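Local coordinates for uncharacterized protein ScGH5_18 (Streptomyces cattleya, PDB 7LR7) that probably hydrolyses glycosidic bonds as a family GH5 enzyme of N-glycan breakdown and binds N-acetylglucosamine in its pocket, at residues A[21-26]-A[328-333]; A[302-307]-A[321-326]. One frame throughout, in Å; residues are numbered along the deposited sequence.

How the interactions relate
Both interactions join parts of the chain near the ends of strands 15-19 and 298-304, which are neighbours in the parallel sheet. Interaction 2 is core. All its touching residues are buried, and it rests on backbone hydrogen bonds backed by aromatic and leucine packing. Interaction 1 lies further out and is partly exposed. It is smaller and polar, with one direct hydrogen bond, one bridging water and an arginine. The segments 321-326 and 328-333 belong to one loop, which leads into helix 334-348. The two contacts also touch: T21 OG1 bonds to H307 O, and K333 NZ reaches G324 O by a weak bond.

Interaction 1 (A[21-26]-A[328-333]); sequences TPSNGW and QDRRVK
Q328 and R330 reach across to S23 and N24 from two directions. The amide of Q328 gives its N-H to a backbone oxygen: NE2 lies 2.7 Å from S23 O, with an angle of 156° at the hydrogen. The donor sits above the carbonyl plane of S23. The chain of Q328 makes this possible by bending at chi2 (-95°), which turns the amide toward the 21-26 loop. The hydroxyl of S23 bonds to D41 and also accepts from a water. Water 1 donates to S23 OG at 2.7 Å and to Q328 O at 2.9 Å, so one molecule ties side chain to backbone. The same water lies over the centre of the R330 guanidinium, its O 3.3 Å from R330 CZ. S23 OG also lies over a face of that group, 3.6 Å from R330 NH2. R330 gets there with CG beside its backbone N (chi1 -58°) and an extended chain from CG to NE. N24 OD1 comes within 3.3 Å of R330 NH2, the amide and guanidinium planes strongly tilted to each other. D41 is the main polar partner of R330 too, through a salt bridge with R330 NE. D41 belongs to helix 35-46, where R330 also packs on A40 and N24 on A37. The contact thus joins the loop after strand 15-19 to the loop before helix 334-348, beside helix 35-46.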
ATOM      1  N   THR A  21      -7.386  17.072  -9.460  1.00 17.24           N
ATOM      2  CA  THR A  21      -6.460  15.991  -9.798  1.00 18.14           C
ATOM      3  C   THR A  21      -5.116  16.610 -10.177  1.00 22.45           C
ATOM      4  O   THR A  21      -4.959  17.080 -11.314  1.00 24.91           O
ATOM      5  CB  THR A  21      -6.996  15.136 -10.957  1.00 21.89           C
ATOM      6  OG1 THR A  21      -7.526  15.987 -11.991  1.00 16.14           O
ATOM      7  CG2 THR A  21      -8.083  14.161 -10.472  1.00 17.30           C
ATOM      8  N   PRO A  22      -4.131  16.648  -9.272  1.00 21.67           N
ATOM      9  CA  PRO A  22      -2.885  17.385  -9.547  1.00 15.01           C
ATOM     10  C   PRO A  22      -2.248  17.000 -10.878  1.00 16.44           C
ATOM     11  O   PRO A  22      -2.106  15.818 -11.202  1.00 22.60           O
ATOM     12  CB  PRO A  22      -1.986  16.999  -8.369  1.00 17.62           C
ATOM     13  CG  PRO A  22      -2.988  16.755  -7.213  1.00 20.22           C
ATOM     14  CD  PRO A  22      -4.133  16.044  -7.920  1.00 23.77           C
ATOM     15  N   SER A  23      -1.856  18.016 -11.653  1.00 17.45           N
ATOM     16  CA  SER A  23      -1.378  17.751 -13.007  1.00 21.28           C
ATOM     17  C   SER A  23       0.003  17.106 -12.999  1.00 18.33           C
ATOM     18  O   SER A  23       0.300  16.283 -13.870  1.00 19.67           O
ATOM     19  CB  SER A  23      -1.373  19.038 -13.845  1.00 22.85           C
ATOM     20  OG  SER A  23      -0.447  20.002 -13.361  1.00 28.23           O
ATOM     21  N   ASN A  24       0.845  17.458 -12.028  1.00 23.70           N
ATOM     22  CA  ASN A  24       2.192  16.903 -11.880  1.00 21.54           C
ATOM     23  C   ASN A  24       2.160  15.797 -10.830  1.00 27.04           C
ATOM     24  O   ASN A  24       2.111  16.069  -9.622  1.00 22.23           O
ATOM     25  CB  ASN A  24       3.189  17.991 -11.491  1.00 21.41           C
ATOM     26  CG  ASN A  24       3.281  19.095 -12.531  1.00 35.63           C
ATOM     27  OD1 ASN A  24       2.818  20.219 -12.313  1.00 43.16           O
ATOM     28  ND2 ASN A  24       3.877  18.776 -13.671  1.00 37.20           N
ATOM     29  N   GLY A  25       2.208  14.547 -11.293  1.00 24.92           N
ATOM     30  CA  GLY A  25       2.287  13.399 -10.423  1.00 26.80           C
ATOM     31  C   GLY A  25       0.968  12.890  -9.885  1.00 23.36           C
ATOM     32  O   GLY A  25       0.977  11.924  -9.113  1.00 15.92           O
ATOM     33  N   TRP A  26      -0.156  13.489 -10.270  1.00 20.68           N
ATOM     34  CA  TRP A  26      -1.489  13.013  -9.852  1.00 17.76           C
ATOM     35  C   TRP A  26      -1.543  13.017  -8.315  1.00 16.46           C
ATOM     36  O   TRP A  26      -0.896  13.845  -7.660  1.00 17.74           O
ATOM     37  CB  TRP A  26      -1.766  11.671 -10.521  1.00 19.10           C
ATOM     38  CG  TRP A  26      -3.185  11.088 -10.424  1.00 24.76           C
ATOM     39  CD1 TRP A  26      -4.335  11.594 -10.971  1.00 20.07           C
ATOM     40  CD2 TRP A  26      -3.561   9.854  -9.778  1.00 22.52           C
ATOM     41  NE1 TRP A  26      -5.408  10.773 -10.679  1.00 19.10           N
ATOM     42  CE2 TRP A  26      -4.955   9.691  -9.965  1.00 23.59           C
ATOM     43  CE3 TRP A  26      -2.855   8.885  -9.043  1.00 16.55           C
ATOM     44  CZ2 TRP A  26      -5.659   8.593  -9.443  1.00 21.88           C
ATOM     45  CZ3 TRP A  26      -3.552   7.781  -8.544  1.00 18.53           C
ATOM     46  CH2 TRP A  26      -4.942   7.652  -8.741  1.00 19.09           C
ATOM     47  N   GLN A 328      -3.211  17.946 -19.189  1.00 26.69           N
ATOM     48  CA  GLN A 328      -2.108  17.822 -18.244  1.00 26.53           C
ATOM     49  C   GLN A 328      -1.141  19.001 -18.308  1.00 22.87           C
ATOM     50  O   GLN A 328      -0.429  19.261 -17.327  1.00 24.29           O
ATOM     51  CB  GLN A 328      -1.350  16.515 -18.493  1.00 35.59           C
ATOM     52  CG  GLN A 328      -0.535  16.031 -17.293  1.00 43.40           C
ATOM     53  CD  GLN A 328       0.924  16.467 -17.346  1.00 56.24           C
ATOM     54  OE1 GLN A 328       1.438  16.845 -18.402  1.00 64.55           O
ATOM     55  NE2 GLN A 328       1.600  16.414 -16.198  1.00 53.97           N
ATOM     56  N   ASP A 329      -1.079  19.714 -19.430  1.00 19.67           N
ATOM     57  CA  ASP A 329      -0.231  20.897 -19.524  1.00 23.86           C
ATOM     58  C   ASP A 329      -1.018  22.192 -19.310  1.00 29.68           C
ATOM     59  O   ASP A 329      -0.531  23.275 -19.653  1.00 32.15           O
ATOM     60  CB  ASP A 329       0.525  20.924 -20.859  1.00 23.41           C
ATOM     61  CG  ASP A 329      -0.389  20.939 -22.072  1.00 32.62           C
ATOM     62  OD1 ASP A 329      -1.577  20.604 -21.954  1.00 37.71           O
ATOM     63  OD2 ASP A 329       0.094  21.281 -23.168  1.00 42.14           O
ATOM     64  N   ARG A 330      -2.227  22.087 -18.751  1.00 29.08           N
ATOM     65  CA  ARG A 330      -3.026  23.202 -18.253  1.00 30.61           C
ATOM     66  C   ARG A 330      -3.668  24.030 -19.364  1.00 29.86           C
ATOM     67  O   ARG A 330      -4.011  25.198 -19.152  1.00 32.63           O
ATOM     68  CB  ARG A 330      -2.209  24.110 -17.325  1.00 31.45           C
ATOM     69  CG  ARG A 330      -1.611  23.402 -16.110  1.00 31.20           C
ATOM     70  CD  ARG A 330      -1.187  24.427 -15.064  1.00 24.08           C
ATOM     71  NE  ARG A 330      -0.543  23.809 -13.910  1.00 32.73           N
ATOM     72  CZ  ARG A 330       0.767  23.630 -13.789  1.00 34.78           C
ATOM     73  NH1 ARG A 330       1.585  24.017 -14.764  1.00 32.83           N
ATOM     74  NH2 ARG A 330       1.257  23.054 -12.694  1.00 30.90           N
ATOM     75  N   ARG A 331      -3.859  23.446 -20.542  1.00 24.61           N
ATOM     76  CA  ARG A 331      -4.683  24.063 -21.571  1.00 29.97           C
ATOM     77  C   ARG A 331      -6.152  23.757 -21.301  1.00 28.07           C
ATOM     78  O   ARG A 331      -6.505  22.643 -20.912  1.00 30.52           O
ATOM     79  CB  ARG A 331      -4.270  23.548 -22.957  1.00 27.92           C
ATOM     80  CG  ARG A 331      -3.183  24.382 -23.644  1.00 29.30           C
ATOM     81  CD  ARG A 331      -2.675  23.706 -24.913  1.00 38.73           C
ATOM     82  NE  ARG A 331      -2.023  22.437 -24.599  1.00 49.02           N
ATOM     83  CZ  ARG A 331      -2.028  21.370 -25.393  1.00 55.77           C
ATOM     84  NH1 ARG A 331      -2.645  21.414 -26.564  1.00 57.56           N
ATOM     85  NH2 ARG A 331      -1.408  20.257 -25.015  1.00 53.94           N
ATOM     86  N   VAL A 332      -7.017  24.742 -21.508  1.00 31.72           N
ATOM     87  CA  VAL A 332      -8.442  24.536 -21.264  1.00 27.04           C
ATOM     88  C   VAL A 332      -9.053  23.806 -22.453  1.00 25.14           C
ATOM     89  O   VAL A 332      -8.872  24.211 -23.605  1.00 22.77           O
ATOM     90  CB  VAL A 332      -9.156  25.872 -21.003  1.00 28.94           C
ATOM     91  CG1 VAL A 332     -10.633  25.630 -20.690  1.00 23.86           C
ATOM     92  CG2 VAL A 332      -8.494  26.606 -19.862  1.00 27.16           C
ATOM     93  N   LYS A 333      -9.788  22.733 -22.175  1.00 23.31           N
ATOM     94  CA  LYS A 333     -10.507  22.017 -23.216  1.00 22.59           C
ATOM     95  C   LYS A 333     -11.833  22.703 -23.541  1.00 26.73           C
ATOM     96  O   LYS A 333     -12.379  23.448 -22.720  1.00 22.30           O
ATOM     97  CB  LYS A 333     -10.793  20.589 -22.775  1.00 24.18           C
ATOM     98  CG  LYS A 333      -9.598  19.715 -22.481  1.00 25.33           C
ATOM     99  CD  LYS A 333     -10.133  18.316 -22.203  1.00 26.18           C
ATOM    100  CE  LYS A 333      -9.130  17.428 -21.535  1.00 19.80           C
ATOM    101  NZ  LYS A 333      -9.743  16.077 -21.309  1.00 21.41           N
TER
HETATM  102  O   HOH W   1       1.140  20.768 -15.434  1.00 42.20           O

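Interaction 2 (A[302-307]-A[321-326])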
ATOM      1  N   THR A 302     -19.833  19.669  -8.723  1.00 16.87           N
ATOM      2  CA  THR A 302     -18.380  19.554  -8.610  1.00 19.36           C
ATOM      3  C   THR A 302     -17.885  18.596  -9.699  1.00 19.02           C
ATOM      4  O   THR A 302     -18.121  17.386  -9.630  1.00 18.54           O
ATOM      5  CB  THR A 302     -17.975  19.080  -7.205  1.00 22.71           C
ATOM      6  OG1 THR A 302     -18.664  19.861  -6.201  1.00 18.97           O
ATOM      7  CG2 THR A 302     -16.481  19.213  -6.991  1.00 16.96           C
ATOM      8  N   TRP A 303     -17.204  19.135 -10.710  1.00 18.53           N
ATOM      9  CA  TRP A 303     -16.848  18.347 -11.888  1.00 15.77           C
ATOM     10  C   TRP A 303     -15.629  17.475 -11.622  1.00 22.73           C
ATOM     11  O   TRP A 303     -14.699  17.881 -10.922  1.00 20.74           O
ATOM     12  CB  TRP A 303     -16.562  19.248 -13.084  1.00 16.06           C
ATOM     13  CG  TRP A 303     -16.691  18.531 -14.392  1.00 23.97           C
ATOM     14  CD1 TRP A 303     -15.690  17.955 -15.106  1.00 21.26           C
ATOM     15  CD2 TRP A 303     -17.901  18.300 -15.132  1.00 16.71           C
ATOM     16  NE1 TRP A 303     -16.197  17.371 -16.239  1.00 18.83           N
ATOM     17  CE2 TRP A 303     -17.551  17.568 -16.279  1.00 19.64           C
ATOM     18  CE3 TRP A 303     -19.248  18.648 -14.933  1.00 16.35           C
ATOM     19  CZ2 TRP A 303     -18.492  17.187 -17.240  1.00 21.55           C
ATOM     20  CZ3 TRP A 303     -20.185  18.256 -15.880  1.00 16.62           C
ATOM     21  CH2 TRP A 303     -19.799  17.529 -17.016  1.00 23.10           C
ATOM     22  N   TRP A 304     -15.647  16.271 -12.184  1.00 16.39           N
ATOM     23  CA  TRP A 304     -14.490  15.384 -12.190  1.00 17.34           C
ATOM     24  C   TRP A 304     -13.962  15.378 -13.616  1.00 14.93           C
ATOM     25  O   TRP A 304     -14.606  14.824 -14.510  1.00 18.39           O
ATOM     26  CB  TRP A 304     -14.852  13.970 -11.740  1.00 14.66           C
ATOM     27  CG  TRP A 304     -13.631  13.147 -11.610  1.00 24.68           C
ATOM     28  CD1 TRP A 304     -12.889  12.607 -12.631  1.00 21.52           C
ATOM     29  CD2 TRP A 304     -12.954  12.806 -10.397  1.00 23.37           C
ATOM     30  NE1 TRP A 304     -11.809  11.936 -12.124  1.00 15.06           N
ATOM     31  CE2 TRP A 304     -11.822  12.043 -10.755  1.00 20.31           C
ATOM     32  CE3 TRP A 304     -13.206  13.049  -9.041  1.00 18.31           C
ATOM     33  CZ2 TRP A 304     -10.928  11.544  -9.809  1.00 17.60           C
ATOM     34  CZ3 TRP A 304     -12.305  12.557  -8.092  1.00 19.43           C
ATOM     35  CH2 TRP A 304     -11.179  11.816  -8.487  1.00 18.56           C
ATOM     36  N   CYS A 305     -12.807  15.983 -13.834  1.00 19.54           N
ATOM     37  CA  CYS A 305     -11.920  16.485 -12.793  1.00 21.84           C
ATOM     38  C   CYS A 305     -11.247  17.735 -13.354  1.00 18.80           C
ATOM     39  O   CYS A 305     -11.482  18.104 -14.502  1.00 16.96           O
ATOM     40  CB  CYS A 305     -10.871  15.437 -12.408  1.00 15.06           C
ATOM     41  SG  CYS A 305     -10.116  14.644 -13.899  1.00 18.20           S
ATOM     42  N   SER A 306     -10.381  18.365 -12.564  1.00 18.38           N
ATOM     43  CA  SER A 306      -9.725  19.583 -13.025  1.00 17.01           C
ATOM     44  C   SER A 306      -8.785  19.300 -14.195  1.00 18.87           C
ATOM     45  O   SER A 306      -8.872  19.958 -15.236  1.00 21.48           O
ATOM     46  CB  SER A 306      -8.963  20.239 -11.873  1.00 18.67           C
ATOM     47  OG  SER A 306      -7.941  19.387 -11.369  1.00 17.39           O
ATOM     48  N   HIS A 307      -7.884  18.319 -14.046  1.00 17.00           N
ATOM     49  CA  HIS A 307      -6.800  18.081 -14.998  1.00 17.41           C
ATOM     50  C   HIS A 307      -6.756  16.627 -15.442  1.00 16.79           C
ATOM     51  O   HIS A 307      -6.916  15.716 -14.629  1.00 17.91           O
ATOM     52  CB  HIS A 307      -5.433  18.448 -14.396  1.00 18.01           C
ATOM     53  CG  HIS A 307      -5.319  19.889 -14.034  1.00 20.56           C
ATOM     54  ND1 HIS A 307      -5.927  20.424 -12.917  1.00 20.00           N
ATOM     55  CD2 HIS A 307      -4.717  20.922 -14.668  1.00 21.23           C
ATOM     56  CE1 HIS A 307      -5.682  21.719 -12.866  1.00 20.64           C
ATOM     57  NE2 HIS A 307      -4.951  22.046 -13.916  1.00 21.65           N
ATOM     58  N   TYR A 321      -7.963   8.890 -18.147  1.00 21.14           N
ATOM     59  CA  TYR A 321      -6.951   9.839 -18.606  1.00 27.63           C
ATOM     60  C   TYR A 321      -7.568  11.157 -19.081  1.00 28.25           C
ATOM     61  O   TYR A 321      -6.991  12.225 -18.862  1.00 30.30           O
ATOM     62  CB  TYR A 321      -6.091   9.207 -19.715  1.00 19.31           C
ATOM     63  CG  TYR A 321      -5.187   8.081 -19.222  1.00 20.56           C
ATOM     64  CD1 TYR A 321      -4.011   8.352 -18.519  1.00 16.99           C
ATOM     65  CD2 TYR A 321      -5.531   6.749 -19.433  1.00 17.82           C
ATOM     66  CE1 TYR A 321      -3.192   7.311 -18.052  1.00 20.45           C
ATOM     67  CE2 TYR A 321      -4.724   5.703 -18.967  1.00 18.64           C
ATOM     68  CZ  TYR A 321      -3.557   5.995 -18.283  1.00 18.57           C
ATOM     69  OH  TYR A 321      -2.755   4.974 -17.830  1.00 19.57           O
ATOM     70  N   SER A 322      -8.742  11.115 -19.707  1.00 21.64           N
ATOM     71  CA  SER A 322      -9.261  12.291 -20.405  1.00 17.25           C
ATOM     72  C   SER A 322     -10.454  12.945 -19.707  1.00 17.97           C
ATOM     73  O   SER A 322     -11.258  13.630 -20.353  1.00 16.61           O
ATOM     74  CB  SER A 322      -9.642  11.920 -21.837  1.00 19.69           C
ATOM     75  OG  SER A 322     -10.651  10.937 -21.840  1.00 22.81           O
ATOM     76  N   LEU A 323     -10.583  12.748 -18.401  1.00 17.88           N
ATOM     77  CA  LEU A 323     -11.714  13.295 -17.661  1.00 24.37           C
ATOM     78  C   LEU A 323     -11.511  14.748 -17.227  1.00 26.27           C
ATOM     79  O   LEU A 323     -12.421  15.332 -16.627  1.00 20.52           O
ATOM     80  CB  LEU A 323     -11.998  12.413 -16.441  1.00 21.62           C
ATOM     81  CG  LEU A 323     -12.825  11.155 -16.720  1.00 16.03           C
ATOM     82  CD1 LEU A 323     -13.030  10.329 -15.412  1.00 16.75           C
ATOM     83  CD2 LEU A 323     -14.159  11.546 -17.303  1.00 23.94           C
ATOM     84  N   GLY A 324     -10.366  15.361 -17.524  1.00 14.96           N
ATOM     85  CA  GLY A 324     -10.104  16.698 -17.034  1.00 14.51           C
ATOM     86  C   GLY A 324     -10.844  17.775 -17.810  1.00 14.70           C
ATOM     87  O   GLY A 324     -11.111  17.653 -19.007  1.00 18.18           O
ATOM     88  N   LEU A 325     -11.178  18.860 -17.108  1.00 19.63           N
ATOM     89  CA  LEU A 325     -11.579  20.074 -17.816  1.00 25.40           C
ATOM     90  C   LEU A 325     -10.383  20.711 -18.502  1.00 30.66           C
ATOM     91  O   LEU A 325     -10.542  21.402 -19.516  1.00 22.60           O
ATOM     92  CB  LEU A 325     -12.220  21.071 -16.844  1.00 22.29           C
ATOM     93  CG  LEU A 325     -13.750  21.153 -16.800  1.00 25.24           C
ATOM     94  CD1 LEU A 325     -14.419  19.988 -17.483  1.00 28.18           C
ATOM     95  CD2 LEU A 325     -14.247  21.301 -15.386  1.00 15.57           C
ATOM     96  N   LEU A 326      -9.189  20.495 -17.951  1.00 15.97           N
ATOM     97  CA  LEU A 326      -7.941  20.952 -18.529  1.00 16.71           C
ATOM     98  C   LEU A 326      -7.087  19.748 -18.901  1.00 21.81           C
ATOM     99  O   LEU A 326      -7.250  18.654 -18.354  1.00 21.48           O
ATOM    100  CB  LEU A 326      -7.183  21.859 -17.557  1.00 19.97           C
ATOM    101  CG  LEU A 326      -7.851  23.222 -17.311  1.00 28.77           C
ATOM    102  CD1 LEU A 326      -8.800  23.160 -16.131  1.00 31.56           C
ATOM    103  CD2 LEU A 326      -6.803  24.292 -17.085  1.00 30.17           C
TER
HETATM  104  O   HOH W   2     -15.096  14.803 -17.365  1.00 18.84           O
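C305 and its neighbours meet the 321-326 loop mainly through backbone bonds. C305 N donates to L323 O at 2.9 Å. L325 N bonds to C305 O, and L326 N to S306 O. Packing is close at G324, whose CA lies 3.2 Å from C305 O in a CA-H...O contact. A side chain there would run into the backbone of H307. Leucines fill in around these bonds. L325 CD1 comes 3.4 Å from W303 CD1, the two side chains crossing at about a right angle. L323 meets W304, with CD1 to CD1 at 3.6 Å and its CB at the edge of the indole. No side faces bulk solvent. The less closely packed spot holds a single water, which accepts from W303 NE1 at 3.0 Å and probably donates to L323 O. An alanine in place of W303 would probably open a gap beside L325 and leave this water without its indole donor. The peptide before C305 is cis, as is common at the end of the eighth barrel strand in GH5 enzymes. W304 and L323 both touch W226 of the N-acetylglucosamine pocket. Backbone bonds made by the cis peptide's own N-H and by the residues after it, with apolar packing around them, are consistent with a fixed second shell behind that pocket.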